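Local coordinates for protein long-chain-fatty-acid--CoA ligase FadD13 (Mycobacterium tuberculosis CDC1551, PDB 5ZRN) that belongs to the AMP-binding enzyme family of the ANL clan and holds 5'-O-{[(1R)-1-hydroxydodecyl]sulfamoyl}adenosine in a pocket of the chain, at residues Y301-S306 and G376-G381; L70-A75 and T214-A219; L239-R244 and A265-P270. One frame throughout, in Å; residues are numbered along the deposited sequence.

Interaction 1 (Y301-S306 and G376-G381). With JSA (5'-O-{[(1R)-1-hydroxydodecyl]sulfamoyl}adenosine), chain C.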
loop_
_atom_site.group_PDB
_atom_site.type_symbol
_atom_site.label_atom_id
_atom_site.label_comp_id
_atom_site.label_asym_id
_atom_site.label_seq_id
_atom_site.Cartn_x
_atom_site.Cartn_y
_atom_site.Cartn_z
ATOM N N TYR A 301 -3.301 13.098 -0.258
ATOM C CA TYR A 301 -4.183 12.876 -1.393
ATOM C C TYR A 301 -3.389 12.050 -2.387
ATOM O O TYR A 301 -2.274 12.427 -2.767
ATOM C CB TYR A 301 -4.569 14.195 -2.042
ATOM C CG TYR A 301 -5.016 14.061 -3.486
ATOM C CD1 TYR A 301 -6.300 13.614 -3.810
ATOM C CD2 TYR A 301 -4.162 14.426 -4.529
ATOM C CE1 TYR A 301 -6.718 13.546 -5.140
ATOM C CE2 TYR A 301 -4.569 14.363 -5.850
ATOM C CZ TYR A 301 -5.845 13.926 -6.155
ATOM O OH TYR A 301 -6.244 13.887 -7.476
ATOM N N ALA A 302 -3.962 10.927 -2.805
ATOM C CA ALA A 302 -3.295 10.036 -3.737
ATOM C C ALA A 302 -4.288 9.103 -4.410
ATOM O O ALA A 302 -5.478 9.061 -4.056
ATOM C CB ALA A 302 -2.232 9.219 -3.005
ATOM N N LEU A 303 -3.782 8.356 -5.386
ATOM C CA LEU A 303 -4.581 7.402 -6.133
ATOM C C LEU A 303 -3.785 6.125 -6.243
ATOM O O LEU A 303 -2.601 6.092 -5.902
ATOM C CB LEU A 303 -4.864 7.910 -7.542
ATOM C CG LEU A 303 -5.673 9.185 -7.755
ATOM C CD1 LEU A 303 -4.892 10.413 -7.276
ATOM C CD2 LEU A 303 -5.982 9.299 -9.242
ATOM N N THR A 304 -4.434 5.074 -6.727
ATOM C CA THR A 304 -3.775 3.793 -6.912
ATOM C C THR A 304 -2.725 3.999 -7.997
ATOM O O THR A 304 -1.611 3.498 -7.912
ATOM C CB THR A 304 -4.785 2.738 -7.368
ATOM O OG1 THR A 304 -5.758 2.551 -6.336
ATOM C CG2 THR A 304 -4.096 1.418 -7.646
ATOM N N GLU A 305 -3.102 4.771 -9.005
ATOM C CA GLU A 305 -2.231 5.087 -10.121
ATOM C C GLU A 305 -0.949 5.815 -9.714
ATOM O O GLU A 305 0.047 5.760 -10.436
ATOM C CB GLU A 305 -2.994 5.934 -11.132
ATOM C CG GLU A 305 -4.086 5.196 -11.913
ATOM C CD GLU A 305 -5.419 5.085 -11.182
ATOM O OE1 GLU A 305 -6.442 4.908 -11.884
ATOM O OE2 GLU A 305 -5.453 5.159 -9.933
ATOM N N SER A 306 -0.970 6.508 -8.574
ATOM C CA SER A 306 0.210 7.229 -8.105
ATOM C C SER A 306 0.905 6.457 -6.992
ATOM O O SER A 306 1.733 7.000 -6.262
ATOM C CB SER A 306 -0.160 8.636 -7.617
ATOM O OG SER A 306 -1.008 8.579 -6.489
ATOM N N GLY A 376 3.468 13.251 -20.651
ATOM C CA GLY A 376 4.111 12.942 -19.388
ATOM C C GLY A 376 3.272 13.158 -18.140
ATOM O O GLY A 376 3.645 12.693 -17.059
ATOM N N TRP A 377 2.143 13.851 -18.272
ATOM C CA TRP A 377 1.280 14.115 -17.121
ATOM C C TRP A 377 0.096 13.159 -17.033
ATOM O O TRP A 377 -0.612 12.927 -18.021
ATOM C CB TRP A 377 0.740 15.553 -17.155
ATOM C CG TRP A 377 1.765 16.640 -16.922
ATOM C CD1 TRP A 377 2.573 17.230 -17.855
ATOM C CD2 TRP A 377 2.056 17.288 -15.676
ATOM N NE1 TRP A 377 3.342 18.208 -17.268
ATOM C CE2 TRP A 377 3.042 18.264 -15.932
ATOM C CE3 TRP A 377 1.573 17.138 -14.368
ATOM C CZ2 TRP A 377 3.556 19.089 -14.925
ATOM C CZ3 TRP A 377 2.083 17.960 -13.368
ATOM C CH2 TRP A 377 3.065 18.923 -13.654
ATOM N N PHE A 378 -0.125 12.622 -15.836
ATOM C CA PHE A 378 -1.227 11.701 -15.592
ATOM C C PHE A 378 -2.473 12.444 -15.138
ATOM O O PHE A 378 -2.449 13.160 -14.139
ATOM C CB PHE A 378 -0.857 10.694 -14.511
ATOM C CG PHE A 378 -2.018 9.865 -14.046
ATOM C CD1 PHE A 378 -2.408 8.732 -14.749
ATOM C CD2 PHE A 378 -2.730 10.226 -12.906
ATOM C CE1 PHE A 378 -3.484 7.971 -14.320
ATOM C CE2 PHE A 378 -3.806 9.474 -12.469
ATOM C CZ PHE A 378 -4.182 8.344 -13.177
ATOM N N ARG A 379 -3.565 12.250 -15.864
ATOM C CA ARG A 379 -4.830 12.894 -15.543
ATOM C C ARG A 379 -5.579 12.060 -14.506
ATOM O O ARG A 379 -6.002 10.940 -14.780
ATOM C CB ARG A 379 -5.644 13.046 -16.823
ATOM C CG ARG A 379 -4.891 13.833 -17.884
ATOM C CD ARG A 379 -5.605 13.834 -19.213
ATOM N NE ARG A 379 -6.994 14.251 -19.084
ATOM C CZ ARG A 379 -7.825 14.403 -20.111
ATOM N NH1 ARG A 379 -7.401 14.175 -21.347
ATOM N NH2 ARG A 379 -9.083 14.775 -19.898
ATOM N N THR A 380 -5.737 12.617 -13.309
ATOM C CA THR A 380 -6.399 11.921 -12.210
ATOM C C THR A 380 -7.907 11.787 -12.355
ATOM O O THR A 380 -8.518 10.913 -11.738
ATOM C CB THR A 380 -6.157 12.633 -10.883
ATOM O OG1 THR A 380 -6.845 13.888 -10.897
ATOM C CG2 THR A 380 -4.673 12.869 -10.668
ATOM N N GLY A 381 -8.502 12.662 -13.161
ATOM C CA GLY A 381 -9.939 12.634 -13.330
ATOM C C GLY A 381 -10.605 13.417 -12.212
ATOM O O GLY A 381 -11.834 13.428 -12.102
HETATM C C4 JSA C . -9.357 12.151 -2.010
HETATM C C5 JSA C . -8.309 12.256 -1.106
HETATM C C6 JSA C . -8.268 13.366 -0.272
HETATM N N9 JSA C . -9.191 11.011 -2.672
HETATM C C2 JSA C . -10.212 14.159 -1.249
HETATM C C12 JSA C . 3.807 11.049 1.021
HETATM C C11 JSA C . 2.651 10.443 1.819
HETATM C C10 JSA C . 1.370 10.417 0.985
HETATM C "C9'" JSA C . 0.203 9.812 1.767
HETATM C "C8'" JSA C . -1.039 9.717 0.879
HETATM C "C7'" JSA C . -2.209 9.035 1.591
HETATM C "C6'" JSA C . -3.369 8.833 0.615
HETATM C "C5'" JSA C . -4.563 8.139 1.273
HETATM C "C4'" JSA C . -5.669 7.900 0.243
HETATM C "C3'" JSA C . -5.186 6.948 -0.854
HETATM C "C2'" JSA C . -6.154 6.912 -2.039
HETATM C "C1'" JSA C . -5.617 5.967 -3.116
HETATM O O1 JSA C . -5.750 4.618 -2.659
HETATM N N8 JSA C . -6.349 6.135 -4.379
HETATM S S1 JSA C . -7.858 5.520 -4.308
HETATM O O2P JSA C . -8.165 5.100 -2.902
HETATM O O1P JSA C . -7.951 4.335 -5.221
HETATM O "O5'" JSA C . -8.789 6.523 -4.724
HETATM C C5A JSA C . -8.301 7.750 -5.273
HETATM C C4A JSA C . -9.355 8.856 -5.187
HETATM O "O4'" JSA C . -9.794 9.064 -3.834
HETATM C C3A JSA C . -8.774 10.204 -5.608
HETATM O "O3'" JSA C . -8.769 10.285 -7.037
HETATM C C2A JSA C . -9.881 11.100 -5.058
HETATM O "O2'" JSA C . -11.053 10.969 -5.866
HETATM C C1A JSA C . -10.116 10.459 -3.688
HETATM C C8 JSA C . -8.085 10.427 -2.214
HETATM N N7 JSA C . -7.544 11.179 -1.259
HETATM N N3 JSA C . -10.286 13.116 -2.057
HETATM N N1 JSA C . -9.233 14.290 -0.373
HETATM N N6 JSA C . -7.293 13.509 0.622
#
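With CG swung almost opposite the backbone N (chi1 170°), Phe-378 sends its ring out from strand 377-380 to Leu-303 and Glu-305. CB and CG of Glu-305 both lie 3.4 Å from CZ of Phe-378, the two side chains meeting at roughly a right angle. The bend at chi2 (83°) then turns the carboxylate, and OE1 of Glu-305 is hydrogen-bonded to the hydroxyl of Tyr-362. Leu-303 uses one methyl twice: CD2 sits in the plane of the Phe-378 ring, 3.9 Å from CE2 at its edge, and also packs 3.7 Å from CB of Thr-380. Tyr-301 and Thr-380 come from opposite directions, Tyr-301 OH 3.5 Å from Thr-380 OG1; the Tyr-301 OH is hydrogen-bonded to OD2 of Asp-382, and OG1 of Thr-380 to the carbonyl O of Val-351 and to N of Asp-382. Within 301-306, N of Leu-303 donates to OG of Ser-306 in a nearly straight 3.0 Å bond spanning the turn after strand 296-302. At the end of the strand, CD1 of Tyr-301 lies 3.6 Å from C5 of JSA, with the adenine at the edge of the phenol ring. Residues 301-304 thus line the ligand pocket of this AMP-binding enzyme family member, where the large mixed sheet meets the antiparallel one.

Interaction 2 (L70-A75 and T214-A219)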
loop_
_atom_site.group_PDB
_atom_site.type_symbol
_atom_site.label_atom_id
_atom_site.label_comp_id
_atom_site.label_asym_id
_atom_site.label_seq_id
_atom_site.Cartn_x
_atom_site.Cartn_y
_atom_site.Cartn_z
ATOM N N LEU A 70 5.619 -12.940 0.780
ATOM C CA LEU A 70 5.301 -13.525 -0.509
ATOM C C LEU A 70 5.540 -12.510 -1.621
ATOM O O LEU A 70 6.111 -12.854 -2.651
ATOM C CB LEU A 70 3.857 -14.022 -0.530
ATOM C CG LEU A 70 3.684 -15.433 0.039
ATOM C CD1 LEU A 70 2.229 -15.707 0.383
ATOM C CD2 LEU A 70 4.205 -16.432 -0.979
ATOM N N PHE A 71 5.134 -11.258 -1.435
ATOM C CA PHE A 71 5.384 -10.307 -2.505
ATOM C C PHE A 71 6.862 -9.914 -2.538
ATOM O O PHE A 71 7.415 -9.714 -3.616
ATOM C CB PHE A 71 4.429 -9.094 -2.433
ATOM C CG PHE A 71 4.854 -8.008 -1.506
ATOM C CD1 PHE A 71 5.995 -7.254 -1.763
ATOM C CD2 PHE A 71 4.080 -7.697 -0.387
ATOM C CE1 PHE A 71 6.363 -6.205 -0.924
ATOM C CE2 PHE A 71 4.437 -6.646 0.466
ATOM C CZ PHE A 71 5.583 -5.899 0.194
ATOM N N TYR A 72 7.512 -9.845 -1.375
ATOM C CA TYR A 72 8.940 -9.518 -1.345
ATOM C C TYR A 72 9.658 -10.643 -2.076
ATOM O O TYR A 72 10.577 -10.411 -2.856
ATOM C CB TYR A 72 9.479 -9.424 0.091
ATOM C CG TYR A 72 9.391 -8.046 0.716
ATOM C CD1 TYR A 72 9.967 -6.940 0.097
ATOM C CD2 TYR A 72 8.749 -7.850 1.937
ATOM C CE1 TYR A 72 9.908 -5.665 0.676
ATOM C CE2 TYR A 72 8.680 -6.584 2.527
ATOM C CZ TYR A 72 9.261 -5.496 1.892
ATOM O OH TYR A 72 9.187 -4.241 2.464
ATOM N N GLY A 73 9.231 -11.872 -1.812
ATOM C CA GLY A 73 9.831 -13.008 -2.484
ATOM C C GLY A 73 9.528 -12.915 -3.971
ATOM O O GLY A 73 10.388 -13.186 -4.808
ATOM N N ALA A 74 8.303 -12.524 -4.306
ATOM C CA ALA A 74 7.931 -12.395 -5.703
ATOM C C ALA A 74 8.848 -11.360 -6.344
ATOM O O ALA A 74 9.318 -11.540 -7.476
ATOM C CB ALA A 74 6.497 -11.949 -5.819
ATOM N N ALA A 75 9.091 -10.276 -5.608
ATOM C CA ALA A 75 9.942 -9.190 -6.065
ATOM C C ALA A 75 11.348 -9.679 -6.410
ATOM O O ALA A 75 11.919 -9.273 -7.426
ATOM C CB ALA A 75 10.010 -8.089 -4.991
ATOM N N THR A 214 3.293 1.338 2.485
ATOM C CA THR A 214 3.719 1.501 3.871
ATOM C C THR A 214 4.694 0.422 4.339
ATOM O O THR A 214 5.700 0.737 4.985
ATOM C CB THR A 214 2.497 1.566 4.821
ATOM O OG1 THR A 214 1.734 2.745 4.526
ATOM C CG2 THR A 214 2.939 1.621 6.276
ATOM N N VAL A 215 4.426 -0.843 4.011
ATOM C CA VAL A 215 5.328 -1.908 4.438
ATOM C C VAL A 215 6.668 -1.780 3.713
ATOM O O VAL A 215 7.726 -2.076 4.272
ATOM C CB VAL A 215 4.746 -3.341 4.161
ATOM C CG1 VAL A 215 3.322 -3.444 4.668
ATOM C CG2 VAL A 215 4.815 -3.666 2.687
ATOM N N ILE A 216 6.617 -1.329 2.467
ATOM C CA ILE A 216 7.824 -1.185 1.671
ATOM C C ILE A 216 8.650 -0.001 2.164
ATOM O O ILE A 216 9.851 -0.121 2.396
ATOM C CB ILE A 216 7.464 -1.033 0.164
ATOM C CG1 ILE A 216 6.818 -2.333 -0.331
ATOM C CG2 ILE A 216 8.714 -0.737 -0.664
ATOM C CD1 ILE A 216 6.198 -2.235 -1.697
ATOM N N PHE A 217 7.997 1.139 2.346
ATOM C CA PHE A 217 8.687 2.321 2.825
ATOM C C PHE A 217 9.243 2.092 4.238
ATOM O O PHE A 217 10.261 2.682 4.608
ATOM C CB PHE A 217 7.729 3.521 2.725
ATOM C CG PHE A 217 7.540 4.301 3.997
ATOM C CD1 PHE A 217 6.764 3.802 5.033
ATOM C CD2 PHE A 217 8.066 5.583 4.118
ATOM C CE1 PHE A 217 6.505 4.566 6.169
ATOM C CE2 PHE A 217 7.815 6.353 5.247
ATOM C CZ PHE A 217 7.031 5.842 6.274
ATOM N N SER A 218 8.601 1.207 5.007
ATOM C CA SER A 218 9.058 0.890 6.363
ATOM C C SER A 218 10.375 0.114 6.312
ATOM O O SER A 218 11.259 0.314 7.151
ATOM C CB SER A 218 8.004 0.063 7.120
ATOM O OG SER A 218 6.837 0.830 7.376
ATOM N N ALA A 219 10.498 -0.780 5.332
ATOM C CA ALA A 219 11.718 -1.567 5.172
ATOM C C ALA A 219 12.839 -0.652 4.688
ATOM O O ALA A 219 13.996 -0.821 5.053
ATOM C CB ALA A 219 11.494 -2.685 4.167
HETATM O O HOH W 1 8.555 -4.288 5.199
#
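Phe-71 abuts CG2 of Val-215 and CG1 of Ile-216 with the CZ end of its ring. CG2 of Val-215 lies in the ring plane, off the edge, 3.4 Å from CZ of Phe-71. CG1 of Ile-216 approaches the same CZ obliquely at 3.8 Å. A chi1 of 84° places CG of Phe-71 between the backbone N and the carbonyl carbon, and from there the ring reaches across to helix 209-221. It also sets CE1 of Phe-71 over the centre of the Tyr-72 ring, 3.7 Å above its plane, so the two aromatic side chains brace each other before either meets the second helix. Tyr-72 reaches further, bringing its OH within 3.3 Å of CB of Ala-219. A water lies 2.8 Å from this hydroxyl and donates to O of Val-215, although the modelled 2.5 Å is too short to be trusted closely. Ile-4 and Leu-8 of helix 4-14 and Met-35 of helix 32-48 pack round Tyr-72, while Phe-160 meets Phe-71 edge to face. The short helix axes pass 12.3 Å apart at 69°, too far for the backbones to touch, so long side chains do the bridging. The chemistry is therefore mostly aromatic-aliphatic packing, with one buried polar spot where the water, if rightly placed, gives the tyrosine hydroxyl and a helix carbonyl a shared partner inside an otherwise greasy interface.

Interaction 3 (L239-R244 and A265-P270)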
loop_
_atom_site.group_PDB
_atom_site.type_symbol
_atom_site.label_atom_id
_atom_site.label_comp_id
_atom_site.label_asym_id
_atom_site.label_seq_id
_atom_site.Cartn_x
_atom_site.Cartn_y
_atom_site.Cartn_z
ATOM N N LEU A 239 -2.641 -1.135 22.161
ATOM C CA LEU A 239 -1.618 -1.609 21.239
ATOM C C LEU A 239 -0.637 -0.459 21.017
ATOM O O LEU A 239 0.582 -0.646 21.031
ATOM C CB LEU A 239 -2.261 -2.019 19.911
ATOM C CG LEU A 239 -1.368 -2.449 18.743
ATOM C CD1 LEU A 239 -0.620 -3.739 19.091
ATOM C CD2 LEU A 239 -2.238 -2.650 17.500
ATOM N N ILE A 240 -1.184 0.739 20.832
ATOM C CA ILE A 240 -0.369 1.922 20.611
ATOM C C ILE A 240 0.569 2.192 21.785
ATOM O O ILE A 240 1.716 2.594 21.588
ATOM C CB ILE A 240 -1.258 3.162 20.351
ATOM C CG1 ILE A 240 -1.864 3.065 18.949
ATOM C CG2 ILE A 240 -0.451 4.447 20.509
ATOM C CD1 ILE A 240 -2.641 4.288 18.520
ATOM N N VAL A 241 0.096 1.957 23.006
ATOM C CA VAL A 241 0.936 2.198 24.168
ATOM C C VAL A 241 1.844 1.014 24.506
ATOM O O VAL A 241 3.030 1.199 24.769
ATOM C CB VAL A 241 0.087 2.562 25.412
ATOM C CG1 VAL A 241 -0.892 3.670 25.060
ATOM C CG2 VAL A 241 -0.650 1.342 25.930
ATOM N N GLU A 242 1.299 -0.198 24.493
ATOM C CA GLU A 242 2.094 -1.381 24.814
ATOM C C GLU A 242 3.210 -1.627 23.809
ATOM O O GLU A 242 4.284 -2.111 24.172
ATOM C CB GLU A 242 1.212 -2.629 24.895
ATOM C CG GLU A 242 0.316 -2.687 26.122
ATOM C CD GLU A 242 1.103 -2.592 27.416
ATOM O OE1 GLU A 242 2.005 -3.434 27.627
ATOM O OE2 GLU A 242 0.817 -1.676 28.220
ATOM N N GLU A 243 2.958 -1.299 22.548
ATOM C CA GLU A 243 3.963 -1.499 21.513
ATOM C C GLU A 243 4.753 -0.233 21.204
ATOM O O GLU A 243 5.541 -0.187 20.255
ATOM C CB GLU A 243 3.312 -2.052 20.244
ATOM C CG GLU A 243 3.035 -3.535 20.321
ATOM C CD GLU A 243 4.249 -4.324 20.789
ATOM O OE1 GLU A 243 5.373 -4.027 20.326
ATOM O OE2 GLU A 243 4.081 -5.249 21.614
ATOM N N ARG A 244 4.543 0.791 22.018
ATOM C CA ARG A 244 5.254 2.049 21.854
ATOM C C ARG A 244 5.266 2.539 20.411
ATOM O O ARG A 244 6.328 2.773 19.833
ATOM C CB ARG A 244 6.690 1.891 22.350
ATOM C CG ARG A 244 6.777 1.409 23.778
ATOM C CD ARG A 244 7.658 2.339 24.563
ATOM N NE ARG A 244 9.009 1.829 24.735
ATOM C CZ ARG A 244 10.072 2.596 24.940
ATOM N NH1 ARG A 244 9.944 3.916 24.980
ATOM N NH2 ARG A 244 11.260 2.041 25.136
ATOM N N ALA A 265 -9.969 9.045 26.721
ATOM C CA ALA A 265 -10.091 10.020 27.800
ATOM C C ALA A 265 -8.756 10.398 28.432
ATOM O O ALA A 265 -8.373 11.565 28.428
ATOM C CB ALA A 265 -11.041 9.488 28.870
ATOM N N GLU A 266 -8.053 9.416 28.980
ATOM C CA GLU A 266 -6.766 9.680 29.601
ATOM C C GLU A 266 -5.670 8.824 28.976
ATOM O O GLU A 266 -5.098 7.946 29.621
ATOM C CB GLU A 266 -6.851 9.432 31.107
ATOM C CG GLU A 266 -7.384 8.071 31.490
ATOM C CD GLU A 266 -7.547 7.916 32.992
ATOM O OE1 GLU A 266 -8.349 8.671 33.588
ATOM O OE2 GLU A 266 -6.872 7.038 33.573
ATOM N N LEU A 267 -5.390 9.097 27.706
ATOM C CA LEU A 267 -4.371 8.381 26.948
ATOM C C LEU A 267 -2.997 8.938 27.306
ATOM O O LEU A 267 -2.823 10.152 27.402
ATOM C CB LEU A 267 -4.643 8.547 25.444
ATOM C CG LEU A 267 -3.753 7.908 24.371
ATOM C CD1 LEU A 267 -2.425 8.634 24.297
ATOM C CD2 LEU A 267 -3.552 6.430 24.670
ATOM N N ASP A 268 -2.031 8.048 27.511
ATOM C CA ASP A 268 -0.679 8.465 27.851
ATOM C C ASP A 268 0.338 7.635 27.077
ATOM O O ASP A 268 0.909 6.684 27.605
ATOM C CB ASP A 268 -0.443 8.312 29.358
ATOM C CG ASP A 268 0.868 8.945 29.820
ATOM O OD1 ASP A 268 1.017 10.183 29.696
ATOM O OD2 ASP A 268 1.748 8.202 30.309
ATOM N N ALA A 269 0.552 8.001 25.817
ATOM C CA ALA A 269 1.505 7.310 24.951
ATOM C C ALA A 269 2.591 8.306 24.523
ATOM O O ALA A 269 2.493 8.934 23.469
ATOM C CB ALA A 269 0.786 6.757 23.734
ATOM N N PRO A 270 3.644 8.456 25.346
ATOM C CA PRO A 270 4.775 9.363 25.119
ATOM C C PRO A 270 5.399 9.255 23.739
ATOM O O PRO A 270 5.731 10.264 23.115
ATOM C CB PRO A 270 5.773 8.959 26.203
ATOM C CG PRO A 270 4.907 8.411 27.286
ATOM C CD PRO A 270 3.899 7.599 26.518
#
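Val-241 and Leu-267 run past each other in opposite directions, flank against flank, and touch through a single methyl from each: CG1 of Val-241 lies 3.9 Å from CD2 of Leu-267. The same CG1 lies 3.8 Å from CB of Ala-269, so one branch of the valine serves both Leu-267 and Ala-269. That branch stands opposite the carbonyl carbon (chi1 -50°), which turns it from the helix toward the passing chain. Ala-269 points its CB at the helix and also faces Ile-240, whose CG2 approaches it at 4.2 Å, a looser fit. The small alanine side chain is consistent with the close backbones here, the CA atoms of Val-241 and Ala-269 being 5.2 Å apart. Between Leu-267 and Ala-269, the CA-CB bond of Asp-268 points away from the helix. The result is a small apolar seam near the surface, made wholly of van der Waals contacts. Its deeper edge runs on into the protein through Ile-240, which packs on Phe-272 and on Leu-201 of strand 199-202. Beyond the seam, Arg-244 forms a salt bridge with Asp-271, tying the end of the helix to the same loop by charge. Arg-244 has positive phi, and its N bonds to the carbonyl O of Val-241 at 3.2 Å, while the N of the next residue reaches back to Ile-240 O. The helix 236-242 thus ends in a Schellman motif, packed against the loop that leads into parallel strand 274-278 of the large mixed sheet.

How the interactions relate
Following the chain from the N terminus, interaction 2 comes first: it closes a loop of 138 residues, joining helix 65-77, which connects two strands of the four-stranded parallel sheet, to helix 209-221, which connects two strands of the mixed sheet. Interaction 3 then closes a short loop of 20 residues that holds strand 247-249, joining helix 236-242 to the loop leading into 274-278, near the surface. Interaction 1 follows, spanning 69 residues and linking the mixed sheet to the antiparallel sheet beside the ligand. The three are in series, so none nests or crosses. None touches another; interactions 1 and 3 lie on opposite sides of the chain's centre, their centres about 36 Å apart.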